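PDB 5GVV: glycosyl transferase family 8 from Streptococcus pneumoniae, which transfers galactose from UDP-galactose to the terminal glucose of the already glycosylated serine-rich repeat protein PsrP. Local coordinates for residues Ser26-Asn31 / Ile53-Met58; Phe135-Gly140 / Phe209-Ile214; Val281-Ser286 / Arg353-Ala358. One frame throughout, in Å; residues are numbered along the deposited sequence.

Contact 1 of 3, residues Ser26-Asn31 / Ile53-Met58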
loop_
_atom_site.group_PDB
_atom_site.type_symbol
_atom_site.label_atom_id
_atom_site.label_comp_id
_atom_site.label_asym_id
_atom_site.label_seq_id
_atom_site.Cartn_x
_atom_site.Cartn_y
_atom_site.Cartn_z
ATOM N N SER A 26 2.279 7.696 12.330
ATOM C CA SER A 26 1.901 8.908 13.060
ATOM C C SER A 26 2.079 8.703 14.566
ATOM O O SER A 26 2.556 9.600 15.264
ATOM C CB SER A 26 0.469 9.334 12.720
ATOM O OG SER A 26 -0.495 8.400 13.172
ATOM N N LEU A 27 1.720 7.517 15.052
ATOM C CA LEU A 27 1.907 7.153 16.461
ATOM C C LEU A 27 3.386 7.167 16.867
ATOM O O LEU A 27 3.751 7.746 17.902
ATOM C CB LEU A 27 1.293 5.774 16.736
ATOM C CG LEU A 27 1.471 5.140 18.120
ATOM C CD1 LEU A 27 0.803 5.971 19.200
ATOM C CD2 LEU A 27 0.934 3.727 18.141
ATOM N N CYS A 28 4.232 6.543 16.050
ATOM C CA CYS A 28 5.657 6.412 16.361
ATOM C C CYS A 28 6.400 7.729 16.180
ATOM O O CYS A 28 7.434 7.960 16.808
ATOM C CB CYS A 28 6.299 5.332 15.483
ATOM S SG CYS A 28 5.688 3.668 15.796
ATOM N N ARG A 29 5.882 8.582 15.301
ATOM C CA ARG A 29 6.449 9.905 15.091
ATOM C C ARG A 29 6.495 10.704 16.397
ATOM O O ARG A 29 7.451 11.446 16.650
ATOM C CB ARG A 29 5.616 10.653 14.049
ATOM C CG ARG A 29 5.996 12.113 13.859
ATOM C CD ARG A 29 7.439 12.264 13.399
ATOM N NE ARG A 29 7.746 13.651 13.066
ATOM C CZ ARG A 29 8.233 14.537 13.930
ATOM N NH1 ARG A 29 8.477 14.191 15.186
ATOM N NH2 ARG A 29 8.477 15.778 13.538
ATOM N N HIS A 30 5.477 10.528 17.237
ATOM C CA HIS A 30 5.316 11.379 18.410
ATOM C C HIS A 30 5.434 10.631 19.740
ATOM O O HIS A 30 5.392 11.253 20.802
ATOM C CB HIS A 30 3.972 12.108 18.344
ATOM C CG HIS A 30 3.810 12.968 17.128
ATOM N ND1 HIS A 30 4.453 14.179 16.980
ATOM C CD2 HIS A 30 3.078 12.792 16.002
ATOM C CE1 HIS A 30 4.125 14.711 15.818
ATOM N NE2 HIS A 30 3.292 13.889 15.203
ATOM N N ASN A 31 5.583 9.308 19.677
ATOM C CA ASN A 31 5.645 8.481 20.877
ATOM C C ASN A 31 6.652 7.338 20.734
ATOM O O ASN A 31 6.565 6.539 19.797
ATOM C CB ASN A 31 4.262 7.901 21.205
ATOM C CG ASN A 31 3.202 8.975 21.396
ATOM O OD1 ASN A 31 2.887 9.367 22.526
ATOM N ND2 ASN A 31 2.642 9.453 20.289
ATOM N N ILE A 53 11.971 -3.999 13.450
ATOM C CA ILE A 53 13.274 -3.379 13.678
ATOM C C ILE A 53 13.140 -1.895 14.018
ATOM O O ILE A 53 13.824 -1.393 14.915
ATOM C CB ILE A 53 14.187 -3.526 12.448
ATOM C CG1 ILE A 53 14.544 -4.998 12.223
ATOM C CG2 ILE A 53 15.454 -2.690 12.609
ATOM C CD1 ILE A 53 15.392 -5.252 10.985
ATOM N N TYR A 54 12.269 -1.194 13.296
ATOM C CA TYR A 54 12.039 0.225 13.564
ATOM C C TYR A 54 11.550 0.417 14.993
ATOM O O TYR A 54 12.055 1.274 15.725
ATOM C CB TYR A 54 11.002 0.802 12.596
ATOM C CG TYR A 54 11.421 0.784 11.147
ATOM C CD1 TYR A 54 12.764 0.724 10.787
ATOM C CD2 TYR A 54 10.473 0.830 10.135
ATOM C CE1 TYR A 54 13.148 0.707 9.455
ATOM C CE2 TYR A 54 10.847 0.803 8.801
ATOM C CZ TYR A 54 12.184 0.745 8.471
ATOM O OH TYR A 54 12.559 0.727 7.140
ATOM N N LEU A 55 10.554 -0.374 15.380
ATOM C CA LEU A 55 9.950 -0.250 16.701
ATOM C C LEU A 55 10.976 -0.510 17.799
ATOM O O LEU A 55 11.013 0.206 18.798
ATOM C CB LEU A 55 8.763 -1.206 16.848
ATOM C CG LEU A 55 7.375 -0.612 16.604
ATOM C CD1 LEU A 55 7.084 0.476 17.618
ATOM C CD2 LEU A 55 7.271 -0.053 15.196
ATOM N N GLN A 56 11.813 -1.527 17.602
ATOM C CA GLN A 56 12.846 -1.865 18.578
ATOM C C GLN A 56 13.900 -0.768 18.710
ATOM O O GLN A 56 14.384 -0.484 19.811
ATOM C CB GLN A 56 13.504 -3.200 18.208
ATOM C CG GLN A 56 12.551 -4.397 18.306
ATOM C CD GLN A 56 13.191 -5.694 17.871
ATOM O OE1 GLN A 56 14.285 -5.699 17.307
ATOM N NE2 GLN A 56 12.514 -6.807 18.128
ATOM N N GLU A 57 14.258 -0.154 17.588
ATOM C CA GLU A 57 15.243 0.918 17.596
ATOM C C GLU A 57 14.722 2.136 18.355
ATOM O O GLU A 57 15.508 2.953 18.845
ATOM C CB GLU A 57 15.651 1.281 16.160
ATOM C CG GLU A 57 16.501 0.201 15.495
ATOM C CD GLU A 57 16.848 0.495 14.046
ATOM O OE1 GLU A 57 16.167 1.325 13.409
ATOM O OE2 GLU A 57 17.809 -0.121 13.540
HETATM N N MSE A 58 13.430 2.223 18.471
HETATM C CA MSE A 58 12.789 3.319 19.176
HETATM C C MSE A 58 12.439 2.877 20.605
HETATM O O MSE A 58 11.743 3.582 21.306
HETATM C CB MSE A 58 11.589 3.884 18.420
HETATM C CG MSE A 58 12.009 4.545 17.096
HETATM SE SE MSE A 58 10.348 5.277 16.306
HETATM C CE MSE A 58 9.204 3.858 15.742
#
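In the nucleotide-binding half of the GT-A fold, helices 17-30 and 45-57 lie next to each other on the sheet and meet where C28 points at M58 and L55. M58 is a selenomethionine, and its methyl carbon makes the main approach: CE stands 3.3 Å from CB of C28, tighter than ordinary van der Waals contact, and 3.5 Å from its SG. A bend at the end of the M58 chain (chi3 -69°) turns CE onto the cysteine, while SE passes 4.0 Å from the carbonyl O of C28. L55 comes in from the preceding turn of its helix. Both of its methyls face the sulfur from the same side, CD1 at 3.9 Å and CD2 at 4.1 Å from C28 SG. Each helix follows a parallel strand, 6-11 or 34-40, and connects it to the next one in a beta-alpha-beta crossover; C28 and L55 both rest on I36 of strand 34-40, which connects the two units. No hydrogen bond crosses between the two segments; the contact between them is mainly apolar. Toward the C-terminal end of helix 17-30, N31 folds back and gives ND2 to the carbonyl O of L27 at 3.1 Å, on a lone pair of that carbonyl and in its plane, with the O also close to the N31 amide plane (N-H...O 159°). Helix 255-263 covers M58 through L259 and W262, and the W262 indole NE1 is hydrogen-bonded to the carbonyl O of C28.

Contact 2 of 3, residues Phe135-Gly140 / Phe209-Ile214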
loop_
_atom_site.group_PDB
_atom_site.type_symbol
_atom_site.label_atom_id
_atom_site.label_comp_id
_atom_site.label_asym_id
_atom_site.label_seq_id
_atom_site.Cartn_x
_atom_site.Cartn_y
_atom_site.Cartn_z
ATOM N N PHE A 135 -18.967 14.038 18.913
ATOM C CA PHE A 135 -19.164 15.252 19.705
ATOM C C PHE A 135 -20.484 15.260 20.476
ATOM O O PHE A 135 -20.912 16.310 20.973
ATOM C CB PHE A 135 -19.059 16.496 18.810
ATOM C CG PHE A 135 -17.791 16.553 18.004
ATOM C CD1 PHE A 135 -16.615 17.020 18.574
ATOM C CD2 PHE A 135 -17.772 16.129 16.681
ATOM C CE1 PHE A 135 -15.439 17.067 17.842
ATOM C CE2 PHE A 135 -16.601 16.173 15.938
ATOM C CZ PHE A 135 -15.433 16.649 16.521
ATOM N N GLY A 136 -21.118 14.093 20.577
ATOM C CA GLY A 136 -22.390 13.961 21.268
ATOM C C GLY A 136 -23.580 13.790 20.336
ATOM O O GLY A 136 -24.721 13.682 20.792
ATOM N N ALA A 137 -23.321 13.767 19.030
ATOM C CA ALA A 137 -24.383 13.598 18.035
ATOM C C ALA A 137 -24.899 12.179 18.037
ATOM O O ALA A 137 -26.108 11.946 17.926
ATOM C CB ALA A 137 -23.880 13.958 16.649
ATOM N N GLY A 138 -23.967 11.234 18.128
ATOM C CA GLY A 138 -24.313 9.832 18.191
ATOM C C GLY A 138 -24.594 9.411 19.614
ATOM O O GLY A 138 -24.521 10.218 20.545
ATOM N N VAL A 139 -24.919 8.138 19.787
ATOM C CA VAL A 139 -25.216 7.612 21.110
ATOM C C VAL A 139 -24.032 6.788 21.617
ATOM O O VAL A 139 -23.353 6.110 20.838
ATOM C CB VAL A 139 -26.522 6.787 21.097
ATOM C CG1 VAL A 139 -26.369 5.549 20.232
ATOM C CG2 VAL A 139 -26.946 6.411 22.510
ATOM N N GLY A 140 -23.765 6.873 22.916
ATOM C CA GLY A 140 -22.662 6.137 23.505
ATOM C C GLY A 140 -21.313 6.626 23.019
ATOM O O GLY A 140 -21.188 7.753 22.536
ATOM N N PHE A 209 -26.786 16.792 8.591
ATOM C CA PHE A 209 -27.787 17.089 9.603
ATOM C C PHE A 209 -27.757 18.552 10.037
ATOM O O PHE A 209 -28.489 18.955 10.947
ATOM C CB PHE A 209 -27.617 16.147 10.797
ATOM C CG PHE A 209 -27.802 14.697 10.446
ATOM C CD1 PHE A 209 -29.058 14.211 10.105
ATOM C CD2 PHE A 209 -26.724 13.818 10.456
ATOM C CE1 PHE A 209 -29.239 12.873 9.780
ATOM C CE2 PHE A 209 -26.897 12.482 10.133
ATOM C CZ PHE A 209 -28.155 12.010 9.791
ATOM N N LYS A 210 -26.903 19.334 9.380
ATOM C CA LYS A 210 -26.841 20.781 9.585
ATOM C C LYS A 210 -26.431 21.175 11.009
ATOM O O LYS A 210 -26.998 22.099 11.605
ATOM C CB LYS A 210 -28.163 21.443 9.179
ATOM C CG LYS A 210 -28.433 21.388 7.679
ATOM C CD LYS A 210 -28.145 22.735 7.042
ATOM C CE LYS A 210 -27.522 22.584 5.661
ATOM N NZ LYS A 210 -26.809 23.827 5.230
ATOM N N HIS A 211 -25.433 20.467 11.534
ATOM C CA HIS A 211 -24.861 20.761 12.840
ATOM C C HIS A 211 -23.772 21.820 12.698
ATOM O O HIS A 211 -22.584 21.506 12.779
ATOM C CB HIS A 211 -24.285 19.482 13.451
ATOM C CG HIS A 211 -25.317 18.446 13.774
ATOM N ND1 HIS A 211 -25.045 17.093 13.756
ATOM C CD2 HIS A 211 -26.617 18.562 14.135
ATOM C CE1 HIS A 211 -26.133 16.424 14.086
ATOM N NE2 HIS A 211 -27.103 17.290 14.324
ATOM N N GLN A 212 -24.190 23.071 12.497
ATOM C CA GLN A 212 -23.286 24.169 12.134
ATOM C C GLN A 212 -22.110 24.392 13.087
ATOM O O GLN A 212 -21.022 24.781 12.654
ATOM C CB GLN A 212 -24.075 25.476 11.983
ATOM C CG GLN A 212 -24.831 25.881 13.241
ATOM C CD GLN A 212 -25.665 27.133 13.054
ATOM O OE1 GLN A 212 -25.151 28.182 12.663
ATOM N NE2 GLN A 212 -26.960 27.029 13.343
ATOM N N PHE A 213 -22.316 24.135 14.373
ATOM C CA PHE A 213 -21.306 24.462 15.375
ATOM C C PHE A 213 -20.158 23.452 15.452
ATOM O O PHE A 213 -19.118 23.731 16.055
ATOM C CB PHE A 213 -21.964 24.649 16.740
ATOM C CG PHE A 213 -22.939 25.788 16.778
ATOM C CD1 PHE A 213 -22.484 27.097 16.751
ATOM C CD2 PHE A 213 -24.308 25.553 16.817
ATOM C CE1 PHE A 213 -23.379 28.162 16.775
ATOM C CE2 PHE A 213 -25.211 26.607 16.847
ATOM C CZ PHE A 213 -24.745 27.915 16.823
ATOM N N ILE A 214 -20.349 22.282 14.850
ATOM C CA ILE A 214 -19.277 21.298 14.749
ATOM C C ILE A 214 -18.094 21.931 14.024
ATOM O O ILE A 214 -16.927 21.681 14.361
ATOM C CB ILE A 214 -19.741 20.033 13.985
ATOM C CG1 ILE A 214 -20.792 19.264 14.792
ATOM C CG2 ILE A 214 -18.549 19.137 13.626
ATOM C CD1 ILE A 214 -20.277 18.725 16.109
#
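Two surface loops meet near the UDP and manganese site, where F135 packs against I214 and A137 against H211. The F135 side chain is about 13 Å from the bound UDP and the same from the manganese ion, so it does not touch either. One methyl of I214 makes the larger contact: CD1 lies 3.7 Å from F135 CB and 3.7 Å from F135 CD2, at the base of the phenylalanine ring. The two side chains meet at a slant. For I214, chi1 of -68° sets CG1 beside the backbone N, and chi2 of -63° then turns CD1 up to F135. The second touch is looser, with A137 CB 4.2 Å from CE1 of the H211 ring. H211 is the centre of an inverse gamma turn, and its carbonyl O takes a hydrogen bond from I214 N at 3.1 Å, which ties both contact residues of that loop into one compact bend. One face of the H211 imidazole is covered near its rim by F209 CB. Beyond the two loops, F198 meets F135 edge-to-face and Y202 touches both A137 and H211; K210 and Q212 pack on M334 of the second subunit. The pair thus joins the connection between strands 128-131 and 145-149 to the loop that leaves helix 203-208 for strand 225-227.

Contact 3 of 3, residues Val281-Ser286 / Arg353-Ala358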
loop_
_atom_site.group_PDB
_atom_site.type_symbol
_atom_site.label_atom_id
_atom_site.label_comp_id
_atom_site.label_asym_id
_atom_site.label_seq_id
_atom_site.Cartn_x
_atom_site.Cartn_y
_atom_site.Cartn_z
ATOM N N VAL A 281 14.735 -27.554 6.263
ATOM C CA VAL A 281 13.630 -27.800 5.347
ATOM C C VAL A 281 12.887 -29.093 5.676
ATOM O O VAL A 281 13.486 -30.090 6.113
ATOM C CB VAL A 281 14.122 -27.801 3.874
ATOM C CG1 VAL A 281 15.123 -28.914 3.654
ATOM C CG2 VAL A 281 12.960 -27.921 2.904
ATOM N N ASN A 282 11.571 -29.062 5.500
ATOM C CA ASN A 282 10.758 -30.269 5.572
ATOM C C ASN A 282 9.666 -30.207 4.520
ATOM O O ASN A 282 9.152 -29.130 4.221
ATOM C CB ASN A 282 10.135 -30.445 6.957
ATOM C CG ASN A 282 9.090 -31.552 6.989
ATOM O OD1 ASN A 282 7.887 -31.285 6.969
ATOM N ND2 ASN A 282 9.546 -32.801 7.018
ATOM N N LEU A 283 9.327 -31.359 3.953
ATOM C CA LEU A 283 8.231 -31.466 3.002
ATOM C C LEU A 283 7.142 -32.304 3.652
ATOM O O LEU A 283 7.377 -33.459 4.020
ATOM C CB LEU A 283 8.715 -32.144 1.714
ATOM C CG LEU A 283 7.672 -32.599 0.692
ATOM C CD1 LEU A 283 7.101 -31.424 -0.085
ATOM C CD2 LEU A 283 8.276 -33.620 -0.264
ATOM N N THR A 284 5.955 -31.727 3.806
ATOM C CA THR A 284 4.844 -32.442 4.424
ATOM C C THR A 284 3.636 -32.451 3.500
ATOM O O THR A 284 3.491 -31.572 2.650
ATOM C CB THR A 284 4.430 -31.781 5.755
ATOM O OG1 THR A 284 3.326 -32.493 6.331
ATOM C CG2 THR A 284 4.015 -30.329 5.527
ATOM N N ASN A 285 2.770 -33.444 3.653
ATOM C CA ASN A 285 1.462 -33.381 3.016
ATOM C C ASN A 285 0.382 -33.307 4.089
ATOM O O ASN A 285 -0.803 -33.117 3.797
ATOM C CB ASN A 285 1.236 -34.576 2.087
ATOM C CG ASN A 285 0.197 -34.291 1.018
ATOM O OD1 ASN A 285 -0.910 -34.833 1.047
ATOM N ND2 ASN A 285 0.546 -33.420 0.076
ATOM N N SER A 286 0.815 -33.436 5.342
ATOM C CA SER A 286 -0.095 -33.459 6.483
ATOM C C SER A 286 0.009 -32.185 7.318
ATOM O O SER A 286 0.966 -31.422 7.183
ATOM C CB SER A 286 0.196 -34.678 7.359
ATOM O OG SER A 286 1.533 -34.661 7.839
ATOM N N ARG A 353 2.528 -40.649 4.917
ATOM C CA ARG A 353 3.405 -41.422 4.043
ATOM C C ARG A 353 4.466 -40.558 3.385
ATOM O O ARG A 353 4.183 -39.466 2.894
ATOM C CB ARG A 353 2.611 -42.186 2.984
ATOM C CG ARG A 353 2.171 -43.571 3.442
ATOM C CD ARG A 353 1.537 -44.353 2.301
ATOM N NE ARG A 353 0.335 -43.692 1.810
ATOM C CZ ARG A 353 -0.873 -43.846 2.345
ATOM N NH1 ARG A 353 -1.047 -44.650 3.389
ATOM N NH2 ARG A 353 -1.909 -43.198 1.832
ATOM N N LYS A 354 5.691 -41.064 3.389
ATOM C CA LYS A 354 6.837 -40.286 2.947
ATOM C C LYS A 354 6.888 -40.094 1.437
ATOM O O LYS A 354 6.527 -40.984 0.666
ATOM C CB LYS A 354 8.130 -40.940 3.430
ATOM C CG LYS A 354 8.198 -41.119 4.934
ATOM C CD LYS A 354 8.123 -39.786 5.656
ATOM C CE LYS A 354 8.302 -39.980 7.156
ATOM N NZ LYS A 354 8.300 -38.690 7.906
ATOM N N LEU A 355 7.333 -38.912 1.029
ATOM C CA LEU A 355 7.535 -38.612 -0.378
ATOM C C LEU A 355 9.008 -38.828 -0.698
ATOM O O LEU A 355 9.851 -37.988 -0.377
ATOM C CB LEU A 355 7.086 -37.183 -0.676
ATOM C CG LEU A 355 5.595 -37.018 -0.379
ATOM C CD1 LEU A 355 5.206 -35.564 -0.174
ATOM C CD2 LEU A 355 4.765 -37.648 -1.487
ATOM N N GLU A 356 9.300 -39.970 -1.315
ATOM C CA GLU A 356 10.668 -40.456 -1.484
ATOM C C GLU A 356 11.643 -39.462 -2.111
ATOM O O GLU A 356 12.729 -39.256 -1.576
ATOM C CB GLU A 356 10.677 -41.781 -2.257
ATOM C CG GLU A 356 10.801 -43.027 -1.373
ATOM C CD GLU A 356 9.640 -43.195 -0.400
ATOM O OE1 GLU A 356 8.584 -42.552 -0.588
ATOM O OE2 GLU A 356 9.786 -43.983 0.557
ATOM N N ASP A 357 11.259 -38.839 -3.224
ATOM C CA ASP A 357 12.172 -37.948 -3.952
ATOM C C ASP A 357 12.841 -36.861 -3.101
ATOM O O ASP A 357 13.915 -36.371 -3.449
ATOM C CB ASP A 357 11.490 -37.318 -5.172
ATOM C CG ASP A 357 11.816 -38.052 -6.466
ATOM O OD1 ASP A 357 12.698 -38.941 -6.445
ATOM O OD2 ASP A 357 11.200 -37.733 -7.505
ATOM N N ALA A 358 12.218 -36.486 -1.989
ATOM C CA ALA A 358 12.855 -35.556 -1.066
ATOM C C ALA A 358 14.125 -36.198 -0.511
ATOM O O ALA A 358 15.166 -35.550 -0.424
ATOM C CB ALA A 358 11.906 -35.172 0.052
#
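L283 reaches across to L355 and A358 from near the C-terminal end of strand 278-283. Its CB is directed at the other segment, and CG, placed anti to the backbone N (chi1 168°), continues the same way until it stands 4.0 Å from L355 CD1. Of the two methyls, CD2 carries the contact: it meets L355 CD1 at 3.6 Å and L355 CB at 3.8 Å, and also comes within 4.0 Å of A358 CB, so one methyl fills the angle between the loop leucine and the first turn of helix 356-364. L355 crosses L283 at about a right angle. A358 N donates to L355 O at 3.2 Å, tying the first turn of the helix to the loop leucine. The setting is a Rossmann-like domain: six parallel strands in the order 3-2-1-4-5-6, with 278-283 first in the chain and 345-348, its neighbour in the sheet, fourth. The contact joins the end region of the first strand to the loop and helix that follow the fourth, and V307, Y309 and L336 also touch L283. Polar anchoring lies to the side, where K354 makes a salt bridge to D348 and N282 ND2 bonds to L347 O and N350 OD1. With no hydrogen bond or charge across the interface itself, the contact rests on apolar packing of all three residues; L283 and A358 are buried and L355 is partly exposed.

How the contacts relate
Along the chain the three contacts follow one another in series, with none nested or crossed. Contact 1 closes the short link between two neighbouring helices of the GT-A domain, with strand 34-40 inside the loop. Contact 2 closes a longer excursion that contains strands 145-149 and 189-192 and helix 203-208, joining two loops near the active site. Contact 3 closes strands 302-307, 325-328 and 345-348 with their helices within the C-terminal Rossmann-like domain. The centres of contacts 1 and 2 are about 34 Å apart within one domain; contacts 2 and 3 lie about 62 Å apart, on opposite sides of the chain's centre.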